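Local structure of sulfotransferase (Alicyclobacillus acidocaldarius subsp. acidocaldarius, 3RNL) at residues 29-34 / 210-215; 37-42 / 74-79; 111-116 / 203-208. The protein probably transfers sulfuryl groups to an acceptor substrate, as members of the sulfotransferase family do, on an alpha-beta-alpha sandwich fold. One frame throughout, in Å; residues are numbered along the deposited sequence.

Interaction 1 (29-34 / 210-215); sequences SQHPDI and TDFVPD. With MG (magnesium ion), chain B.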
loop_
_atom_site.group_PDB
_atom_site.type_symbol
_atom_site.label_atom_id
_atom_site.label_comp_id
_atom_site.label_asym_id
_atom_site.label_seq_id
_atom_site.Cartn_x
_atom_site.Cartn_y
_atom_site.Cartn_z
ATOM N N SER A 29 -9.576 -10.857 -6.137
ATOM C CA SER A 29 -10.775 -11.350 -5.461
ATOM C C SER A 29 -11.643 -12.172 -6.399
ATOM O O SER A 29 -12.361 -13.065 -5.961
ATOM C CB SER A 29 -11.608 -10.193 -4.903
ATOM O OG SER A 29 -10.894 -9.483 -3.912
ATOM N N GLN A 30 -11.584 -11.860 -7.688
ATOM C CA GLN A 30 -12.398 -12.576 -8.676
ATOM C C GLN A 30 -11.959 -14.030 -8.869
ATOM O O GLN A 30 -12.732 -14.850 -9.364
ATOM C CB GLN A 30 -12.354 -11.878 -10.029
ATOM C CG GLN A 30 -12.903 -10.464 -10.031
ATOM C CD GLN A 30 -12.677 -9.796 -11.364
ATOM O OE1 GLN A 30 -12.378 -10.467 -12.350
ATOM N NE2 GLN A 30 -12.810 -8.475 -11.405
ATOM N N HIS A 31 -10.717 -14.341 -8.509
ATOM C CA HIS A 31 -10.187 -15.699 -8.692
ATOM C C HIS A 31 -10.939 -16.670 -7.776
ATOM O O HIS A 31 -11.153 -16.382 -6.611
ATOM C CB HIS A 31 -8.685 -15.709 -8.379
ATOM C CG HIS A 31 -7.961 -16.947 -8.829
ATOM N ND1 HIS A 31 -8.220 -18.196 -8.302
ATOM C CD2 HIS A 31 -6.960 -17.116 -9.727
ATOM C CE1 HIS A 31 -7.419 -19.085 -8.869
ATOM N NE2 HIS A 31 -6.638 -18.453 -9.734
ATOM N N PRO A 32 -11.347 -17.835 -8.298
ATOM C CA PRO A 32 -12.131 -18.742 -7.443
ATOM C C PRO A 32 -11.355 -19.302 -6.238
ATOM O O PRO A 32 -11.984 -19.749 -5.279
ATOM C CB PRO A 32 -12.539 -19.877 -8.409
ATOM C CG PRO A 32 -11.533 -19.814 -9.525
ATOM C CD PRO A 32 -11.182 -18.350 -9.671
ATOM N N ASP A 33 -10.023 -19.304 -6.307
ATOM C CA ASP A 33 -9.164 -19.808 -5.235
ATOM C C ASP A 33 -8.619 -18.722 -4.294
ATOM O O ASP A 33 -7.736 -18.994 -3.493
ATOM C CB ASP A 33 -8.027 -20.659 -5.802
ATOM C CG ASP A 33 -7.698 -21.861 -4.931
ATOM O OD1 ASP A 33 -8.419 -22.131 -3.937
ATOM O OD2 ASP A 33 -6.711 -22.548 -5.262
ATOM N N ILE A 34 -9.076 -17.483 -4.459
ATOM C CA ILE A 34 -8.607 -16.384 -3.606
ATOM C C ILE A 34 -9.779 -15.707 -2.907
ATOM O O ILE A 34 -10.773 -15.371 -3.553
ATOM C CB ILE A 34 -7.890 -15.318 -4.451
ATOM C CG1 ILE A 34 -6.693 -15.935 -5.180
ATOM C CG2 ILE A 34 -7.437 -14.134 -3.577
ATOM C CD1 ILE A 34 -5.966 -14.937 -6.092
ATOM N N THR A 210 -2.863 -20.237 -12.555
ATOM C CA THR A 210 -2.618 -19.110 -13.441
ATOM C C THR A 210 -3.565 -19.121 -14.634
ATOM O O THR A 210 -3.491 -18.229 -15.484
ATOM C CB THR A 210 -1.175 -19.091 -13.970
ATOM O OG1 THR A 210 -0.883 -20.355 -14.576
ATOM C CG2 THR A 210 -0.178 -18.804 -12.831
ATOM N N ASP A 211 -4.484 -20.079 -14.721
ATOM C CA ASP A 211 -5.326 -19.980 -15.891
ATOM C C ASP A 211 -6.546 -19.292 -15.321
ATOM O O ASP A 211 -7.541 -19.909 -14.940
ATOM C CB ASP A 211 -5.670 -21.412 -16.309
ATOM C CG ASP A 211 -6.626 -21.482 -17.489
ATOM O OD1 ASP A 211 -6.603 -20.580 -18.350
ATOM O OD2 ASP A 211 -7.394 -22.467 -17.558
ATOM N N PHE A 212 -6.491 -17.972 -15.434
ATOM C CA PHE A 212 -7.510 -17.094 -14.905
ATOM C C PHE A 212 -7.388 -15.834 -15.721
ATOM O O PHE A 212 -6.274 -15.370 -15.962
ATOM C CB PHE A 212 -7.197 -16.829 -13.425
ATOM C CG PHE A 212 -7.961 -15.674 -12.824
ATOM C CD1 PHE A 212 -9.340 -15.701 -12.757
ATOM C CD2 PHE A 212 -7.283 -14.585 -12.281
ATOM C CE1 PHE A 212 -10.043 -14.641 -12.193
ATOM C CE2 PHE A 212 -7.975 -13.526 -11.715
ATOM C CZ PHE A 212 -9.362 -13.553 -11.676
ATOM N N VAL A 213 -8.508 -15.251 -16.124
ATOM C CA VAL A 213 -8.499 -13.901 -16.668
ATOM C C VAL A 213 -9.402 -13.006 -15.846
ATOM O O VAL A 213 -10.616 -13.211 -15.852
ATOM C CB VAL A 213 -8.947 -13.872 -18.136
ATOM C CG1 VAL A 213 -8.890 -12.450 -18.668
ATOM C CG2 VAL A 213 -8.068 -14.787 -18.966
ATOM N N PRO A 214 -8.840 -11.999 -15.165
ATOM C CA PRO A 214 -9.760 -11.128 -14.434
ATOM C C PRO A 214 -10.586 -10.292 -15.400
ATOM O O PRO A 214 -10.166 -10.043 -16.536
ATOM C CB PRO A 214 -8.816 -10.228 -13.630
ATOM C CG PRO A 214 -7.571 -10.183 -14.447
ATOM C CD PRO A 214 -7.438 -11.567 -15.030
ATOM N N ASP A 215 -11.744 -9.839 -14.935
ATOM C CA ASP A 215 -12.567 -8.926 -15.713
ATOM C C ASP A 215 -12.127 -7.520 -15.316
ATOM O O ASP A 215 -12.312 -7.088 -14.178
ATOM C CB ASP A 215 -14.035 -9.148 -15.370
ATOM C CG ASP A 215 -14.944 -8.077 -15.941
ATOM O OD1 ASP A 215 -14.465 -7.205 -16.698
ATOM O OD2 ASP A 215 -16.152 -8.123 -15.631
HETATM MG MG MG B . -12.495 -15.320 -5.145
HETATM O O HOH W 1 -12.736 -13.357 -14.189
HETATM O O HOH W 2 -14.335 -15.674 -6.860
HETATM O O HOH W 3 -13.610 -17.405 -4.218
HETATM O O HOH W 4 -14.267 -14.336 -3.532
#

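Interaction 2 (37-42 / 74-79); sequences PPKKEA and MRLFDG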
loop_
_atom_site.group_PDB
_atom_site.type_symbol
_atom_site.label_atom_id
_atom_site.label_comp_id
_atom_site.label_asym_id
_atom_site.label_seq_id
_atom_site.Cartn_x
_atom_site.Cartn_y
_atom_site.Cartn_z
ATOM N N PRO A 37 -11.627 -10.211 2.036
ATOM C CA PRO A 37 -12.879 -9.658 2.572
ATOM C C PRO A 37 -13.208 -8.276 2.015
ATOM O O PRO A 37 -12.320 -7.574 1.555
ATOM C CB PRO A 37 -12.616 -9.566 4.084
ATOM C CG PRO A 37 -11.146 -9.562 4.231
ATOM C CD PRO A 37 -10.594 -10.368 3.075
ATOM N N PRO A 38 -14.500 -7.898 2.039
ATOM C CA PRO A 38 -14.899 -6.577 1.534
ATOM C C PRO A 38 -14.324 -5.417 2.362
ATOM O O PRO A 38 -14.363 -4.269 1.926
ATOM C CB PRO A 38 -16.441 -6.622 1.550
ATOM C CG PRO A 38 -16.800 -7.753 2.482
ATOM C CD PRO A 38 -15.650 -8.739 2.416
ATOM N N LYS A 39 -13.805 -5.714 3.548
ATOM C CA LYS A 39 -13.211 -4.690 4.407
ATOM C C LYS A 39 -11.788 -4.347 3.981
ATOM O O LYS A 39 -10.924 -5.215 3.954
ATOM C CB LYS A 39 -13.196 -5.180 5.858
ATOM C CG LYS A 39 -12.488 -4.252 6.836
ATOM C CD LYS A 39 -13.238 -2.951 6.973
ATOM C CE LYS A 39 -12.522 -2.046 7.960
ATOM N NZ LYS A 39 -13.332 -0.816 8.191
ATOM N N LYS A 40 -11.551 -3.069 3.680
ATOM C CA LYS A 40 -10.210 -2.572 3.396
ATOM C C LYS A 40 -9.804 -1.609 4.510
ATOM O O LYS A 40 -10.670 -1.033 5.189
ATOM C CB LYS A 40 -10.186 -1.806 2.074
ATOM C CG LYS A 40 -11.064 -2.400 0.977
ATOM C CD LYS A 40 -10.655 -3.833 0.649
ATOM C CE LYS A 40 -11.511 -4.404 -0.483
ATOM N NZ LYS A 40 -11.399 -5.881 -0.575
ATOM N N GLU A 41 -8.496 -1.442 4.684
ATOM C CA GLU A 41 -7.938 -0.472 5.625
ATOM C C GLU A 41 -8.226 -0.803 7.088
ATOM O O GLU A 41 -8.231 0.096 7.935
ATOM C CB GLU A 41 -8.468 0.944 5.332
ATOM C CG GLU A 41 -8.276 1.410 3.900
ATOM C CD GLU A 41 -6.821 1.619 3.576
ATOM O OE1 GLU A 41 -6.149 0.631 3.240
ATOM O OE2 GLU A 41 -6.336 2.767 3.685
ATOM N N ALA A 42 -8.425 -2.079 7.403
ATOM C CA ALA A 42 -8.541 -2.465 8.807
ATOM C C ALA A 42 -7.329 -2.009 9.626
ATOM O O ALA A 42 -7.473 -1.576 10.775
ATOM C CB ALA A 42 -8.742 -3.996 8.939
HETATM N N MSE A 74 -10.456 -11.355 13.200
HETATM C CA MSE A 74 -10.616 -12.722 12.712
HETATM C C MSE A 74 -11.973 -12.917 12.029
HETATM O O MSE A 74 -12.083 -13.701 11.084
HETATM C CB MSE A 74 -10.402 -13.737 13.838
HETATM C CG MSE A 74 -8.970 -13.716 14.388
HETATM SE SE MSE A 74 -7.638 -13.994 12.969
HETATM C CE MSE A 74 -8.431 -15.590 12.250
ATOM N N ARG A 75 -12.996 -12.194 12.488
ATOM C CA ARG A 75 -14.327 -12.309 11.883
ATOM C C ARG A 75 -14.390 -11.781 10.446
ATOM O O ARG A 75 -15.337 -12.080 9.720
ATOM C CB ARG A 75 -15.419 -11.663 12.755
ATOM C CG ARG A 75 -15.743 -12.463 14.024
ATOM C CD ARG A 75 -17.007 -11.947 14.737
ATOM N NE ARG A 75 -16.941 -10.516 15.031
ATOM C CZ ARG A 75 -16.516 -9.992 16.181
ATOM N NH1 ARG A 75 -16.106 -10.781 17.170
ATOM N NH2 ARG A 75 -16.503 -8.670 16.343
ATOM N N LEU A 76 -13.387 -11.015 10.025
ATOM C CA LEU A 76 -13.341 -10.552 8.633
ATOM C C LEU A 76 -13.294 -11.728 7.671
ATOM O O LEU A 76 -13.632 -11.599 6.493
ATOM C CB LEU A 76 -12.100 -9.700 8.389
ATOM C CG LEU A 76 -12.101 -8.351 9.092
ATOM C CD1 LEU A 76 -10.860 -7.554 8.661
ATOM C CD2 LEU A 76 -13.395 -7.579 8.778
ATOM N N PHE A 77 -12.802 -12.857 8.167
ATOM C CA PHE A 77 -12.567 -14.019 7.316
ATOM C C PHE A 77 -13.697 -15.038 7.344
ATOM O O PHE A 77 -13.577 -16.129 6.786
ATOM C CB PHE A 77 -11.181 -14.598 7.606
ATOM C CG PHE A 77 -10.112 -13.550 7.528
ATOM C CD1 PHE A 77 -9.642 -13.117 6.292
ATOM C CD2 PHE A 77 -9.664 -12.910 8.673
ATOM C CE1 PHE A 77 -8.705 -12.107 6.203
ATOM C CE2 PHE A 77 -8.717 -11.900 8.593
ATOM C CZ PHE A 77 -8.237 -11.495 7.352
ATOM N N ASP A 78 -14.783 -14.690 8.027
ATOM C CA ASP A 78 -15.918 -15.612 8.139
ATOM C C ASP A 78 -16.465 -16.073 6.780
ATOM O O ASP A 78 -17.031 -17.157 6.674
ATOM C CB ASP A 78 -17.042 -14.992 8.979
ATOM C CG ASP A 78 -16.747 -15.030 10.473
ATOM O OD1 ASP A 78 -15.785 -15.722 10.884
ATOM O OD2 ASP A 78 -17.484 -14.375 11.240
ATOM N N GLY A 79 -16.291 -15.252 5.747
ATOM C CA GLY A 79 -16.817 -15.572 4.430
ATOM C C GLY A 79 -15.973 -16.515 3.589
ATOM O O GLY A 79 -16.392 -16.926 2.503
#

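Interaction 3 (111-116 / 203-208); sequences KILIML and CAFLGV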
loop_
_atom_site.group_PDB
_atom_site.type_symbol
_atom_site.label_atom_id
_atom_site.label_comp_id
_atom_site.label_asym_id
_atom_site.label_seq_id
_atom_site.Cartn_x
_atom_site.Cartn_y
_atom_site.Cartn_z
ATOM N N LYS A 111 2.498 -14.422 2.717
ATOM C CA LYS A 111 3.112 -13.779 1.555
ATOM C C LYS A 111 2.681 -12.320 1.491
ATOM O O LYS A 111 1.593 -11.963 1.946
ATOM C CB LYS A 111 2.718 -14.495 0.269
ATOM C CG LYS A 111 3.293 -15.909 0.201
ATOM C CD LYS A 111 2.729 -16.688 -0.997
ATOM C CE LYS A 111 3.136 -18.168 -0.877
ATOM N NZ LYS A 111 2.553 -19.050 -1.930
ATOM N N ILE A 112 3.556 -11.478 0.962
ATOM C CA ILE A 112 3.357 -10.039 1.011
ATOM C C ILE A 112 3.360 -9.493 -0.408
ATOM O O ILE A 112 4.304 -9.767 -1.162
ATOM C CB ILE A 112 4.526 -9.375 1.751
ATOM C CG1 ILE A 112 4.742 -10.007 3.135
ATOM C CG2 ILE A 112 4.327 -7.842 1.822
ATOM C CD1 ILE A 112 3.589 -9.767 4.112
ATOM N N LEU A 113 2.312 -8.747 -0.772
ATOM C CA LEU A 113 2.275 -8.023 -2.048
ATOM C C LEU A 113 2.440 -6.539 -1.811
ATOM O O LEU A 113 1.719 -5.952 -1.001
ATOM C CB LEU A 113 0.928 -8.250 -2.757
ATOM C CG LEU A 113 0.767 -9.652 -3.355
ATOM C CD1 LEU A 113 -0.678 -9.902 -3.799
ATOM C CD2 LEU A 113 1.723 -9.819 -4.537
ATOM N N ILE A 114 3.379 -5.926 -2.532
ATOM C CA ILE A 114 3.637 -4.492 -2.407
ATOM C C ILE A 114 3.530 -3.914 -3.799
ATOM O O ILE A 114 4.107 -4.478 -4.723
ATOM C CB ILE A 114 5.086 -4.252 -1.929
ATOM C CG1 ILE A 114 5.289 -4.846 -0.533
ATOM C CG2 ILE A 114 5.435 -2.748 -1.958
ATOM C CD1 ILE A 114 6.751 -4.854 -0.067
HETATM N N MSE A 115 2.794 -2.811 -3.968
HETATM C CA MSE A 115 2.775 -2.143 -5.278
HETATM C C MSE A 115 3.325 -0.733 -5.107
HETATM O O MSE A 115 2.915 -0.011 -4.199
HETATM C CB MSE A 115 1.371 -2.095 -5.893
HETATM C CG MSE A 115 1.363 -1.415 -7.272
HETATM SE SE MSE A 115 -0.093 -2.017 -8.425
HETATM C CE MSE A 115 -1.335 -2.582 -7.068
ATOM N N LEU A 116 4.269 -0.354 -5.965
ATOM C CA LEU A 116 4.920 0.946 -5.850
ATOM C C LEU A 116 4.724 1.747 -7.111
ATOM O O LEU A 116 4.718 1.213 -8.209
ATOM C CB LEU A 116 6.428 0.775 -5.607
ATOM C CG LEU A 116 6.826 -0.105 -4.420
ATOM C CD1 LEU A 116 8.355 -0.279 -4.374
ATOM C CD2 LEU A 116 6.328 0.494 -3.103
ATOM N N CYS A 203 -0.966 -14.638 -9.094
ATOM C CA CYS A 203 -1.493 -15.976 -8.885
ATOM C C CYS A 203 -0.370 -17.002 -8.717
ATOM O O CYS A 203 -0.420 -17.857 -7.831
ATOM C CB CYS A 203 -2.400 -16.386 -10.045
ATOM S SG CYS A 203 -3.922 -15.373 -10.141
ATOM N N ALA A 204 0.630 -16.933 -9.585
ATOM C CA ALA A 204 1.782 -17.834 -9.481
ATOM C C ALA A 204 2.478 -17.670 -8.117
ATOM O O ALA A 204 2.826 -18.654 -7.446
ATOM C CB ALA A 204 2.757 -17.572 -10.622
ATOM N N PHE A 205 2.684 -16.423 -7.719
ATOM C CA PHE A 205 3.284 -16.113 -6.408
ATOM C C PHE A 205 2.474 -16.721 -5.257
ATOM O O PHE A 205 3.043 -17.318 -4.322
ATOM C CB PHE A 205 3.380 -14.596 -6.258
ATOM C CG PHE A 205 3.867 -14.130 -4.905
ATOM C CD1 PHE A 205 5.132 -14.478 -4.448
ATOM C CD2 PHE A 205 3.072 -13.308 -4.118
ATOM C CE1 PHE A 205 5.591 -14.017 -3.198
ATOM C CE2 PHE A 205 3.530 -12.827 -2.872
ATOM C CZ PHE A 205 4.782 -13.203 -2.417
ATOM N N LEU A 206 1.148 -16.593 -5.338
ATOM C CA LEU A 206 0.251 -17.078 -4.289
ATOM C C LEU A 206 0.026 -18.584 -4.370
ATOM O O LEU A 206 -0.605 -19.162 -3.494
ATOM C CB LEU A 206 -1.101 -16.349 -4.339
ATOM C CG LEU A 206 -1.003 -14.843 -4.042
ATOM C CD1 LEU A 206 -2.339 -14.122 -4.229
ATOM C CD2 LEU A 206 -0.435 -14.590 -2.626
ATOM N N GLY A 207 0.521 -19.202 -5.435
ATOM C CA GLY A 207 0.394 -20.642 -5.606
ATOM C C GLY A 207 -1.020 -21.083 -5.954
ATOM O O GLY A 207 -1.447 -22.168 -5.551
ATOM N N VAL A 208 -1.758 -20.251 -6.686
ATOM C CA VAL A 208 -3.053 -20.676 -7.205
ATOM C C VAL A 208 -2.992 -20.712 -8.729
ATOM O O VAL A 208 -2.005 -20.268 -9.326
ATOM C CB VAL A 208 -4.201 -19.748 -6.740
ATOM C CG1 VAL A 208 -4.354 -19.800 -5.210
ATOM C CG2 VAL A 208 -3.973 -18.295 -7.223
HETATM O O HOH W 5 5.078 -18.485 -3.156
#

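Interaction 1 (29-34 / 210-215)
The side-chain amide of Gln30 grips the main chain of Asp215 with two hydrogen bonds, one to its N-H and one to its carbonyl, while the Phe212 ring meets Gln30 nearer the root of its chain, at CB. The Gln30 chain is extended beyond CG, which carries its amide out to Asp215. There OE1 accepts the N-H of Asp215 at 2.7 Å, in the carbonyl plane and on a lone pair, with a nearly straight N-H...O angle of 170°. NE2 returns a bond to Asp215 O at 3.1 Å, so the pair settles which end of the amide is OE1 and which NE2, and holds its rotation.

Phe212 offers one face to His31 and its edge to Gln30. His31 CB stands 4.0 Å from the centroid of the Phe212 ring, nearly on its normal, a CH-pi contact. The imidazole leans at 53° to the phenyl plane and brings CD2 to 3.6 Å from Phe212 CG. It is anchored at both nitrogens: ND1 accepts Asp33 N in the ring plane, and NE2 bonds to Ser209 O.

The same 29-34 loop turns its main chain to a metal, completed by three waters. This is a main-chain magnesium site between helix 21-29 and strand 34-35: the type I turn His31 to Ile34 gives two carbonyls and Ser29 the third, and 210-215 packs against the loop through Phe212.

Interaction 2 (37-42 / 74-79)
Leu76 meets Lys39 and Ala42 through its two methyl branches, and these apolar touches make up much of the contact. CD2 lies 3.8 Å from Lys39 CB, with Lys39 CG close behind; CD1 touches Lys39 CG as well as the Ala42 methyl, the latter at 4.2 Å from Leu76 CD1 to Ala42 CB. With the leucine CG anti to its own carbonyl carbon (chi1 -69°), Lys39 meets both branches and Ala42 only CD1. Lys39 contributes only the root of its chain: a bend at chi2 (66°) helps lead the ammonium away from Leu76, and NZ bonds to Tyr65 O. An alanine in place of Leu76 would probably open a gap facing Lys39 and Ala42, leaving the Lys39 methylenes and the Ala42 methyl without the branches that now touch them.

A second apolar group centres on Pro37. Its CG and CD both approach Phe77 CE1, CG at 4.0 Å, the pyrrolidine meeting the phenyl ring obliquely. Outside the two segments, Phe77 also packs on Val86 and Glu88 of strand 85-89 and makes an edge-to-face pair with Tyr73.

Polar atoms enter differently. Pro37 CB comes to 3.3 Å from Leu76 O, a carbon-oxygen approach, and no hydrogen bond joins the segments. Within 37-42, Lys40 NZ donates to Pro37 O at 2.9 Å, tilted 23° from the carbonyl plane, and also forms a salt bridge with Asp25, tying the loop to helix 21-29. The turn of the other segment is likewise held internally, by Phe77 N to Met74 O and Asp78 N to Arg75 O.

The chemistry of the contact implies attachment by shape: the loop after strand 34-35 is joined to the turn Arg75 to Asp78 mainly by apolar contact, while the hydrogen bonds and the salt bridge lie within each segment or run to neighbouring parts of the fold.

Interaction 3 (111-116 / 203-208)
Strand 111-116 and the last turn of helix 195-206 come closest at Lys111 and Leu206, whose CA atoms are 7.3 Å apart, and the helix ends there in a Schellman motif. Gly207 has positive phi (73°), Gly207 N bonds to Ala204 O, and Val208 N bonds to Cys203 O. In the alpha-beta-alpha sandwich, this joins an inner strand of the parallel sheet, flanked by strands 11-13 and 183-187, to a helix packed against it.

Phe205 is the side chain around which the strand residues gather. With CG anti to the backbone N (chi1 175°), its ring extends toward the strand, where Lys111 passes over one face in the opposite direction: CD lies above the centre of the ring, and Lys111 CB is 3.6 Å from Phe205 CZ. Leu113 CD2 comes in obliquely, 3.8 Å from Phe205 CD2. The ring also touches Lys184 of the adjoining strand.

Leu206 supplies a further apolar neighbour, its CD2 lying 4.1 Å from Lys111 CD. The lysine thus lays its methylenes along hydrocarbon and carries its charge onward to the helix terminus, where carbonyl groups left by the ending helix would be expected to favour a cation. Its attraction to the phenyl ring is at most weak, because NZ stands 5.9 Å from the Phe205 centroid.

The ammonium is directed instead at the main chain: Lys111 NZ donates to Phe205 O at 3.0 Å, on a lone pair in the carbonyl plane, and a water donates a second hydrogen bond to that same oxygen.

How the interactions relate
Along the chain, interaction 1 spans the others: 29-34 comes first and 210-215 last, with interaction 2 and then interaction 3 closing in series between them. The centres of interactions 1 and 3 are 13 Å apart and the two touch directly, His31 CD2 lying 3.5 Å from Cys203 SG; the magnesium-binding turn therefore rests on helix 195-206. Interaction 2 lies about 19 Å from each by centres. It adjoins interaction 1 only in sequence, through the short strand 34-35 at one edge of the parallel sheet. Together they fasten the magnesium-binding loop and the helix beside it to inner strand 111-116, and the loop after edge strand 34-35 to the turn near helix 70-75.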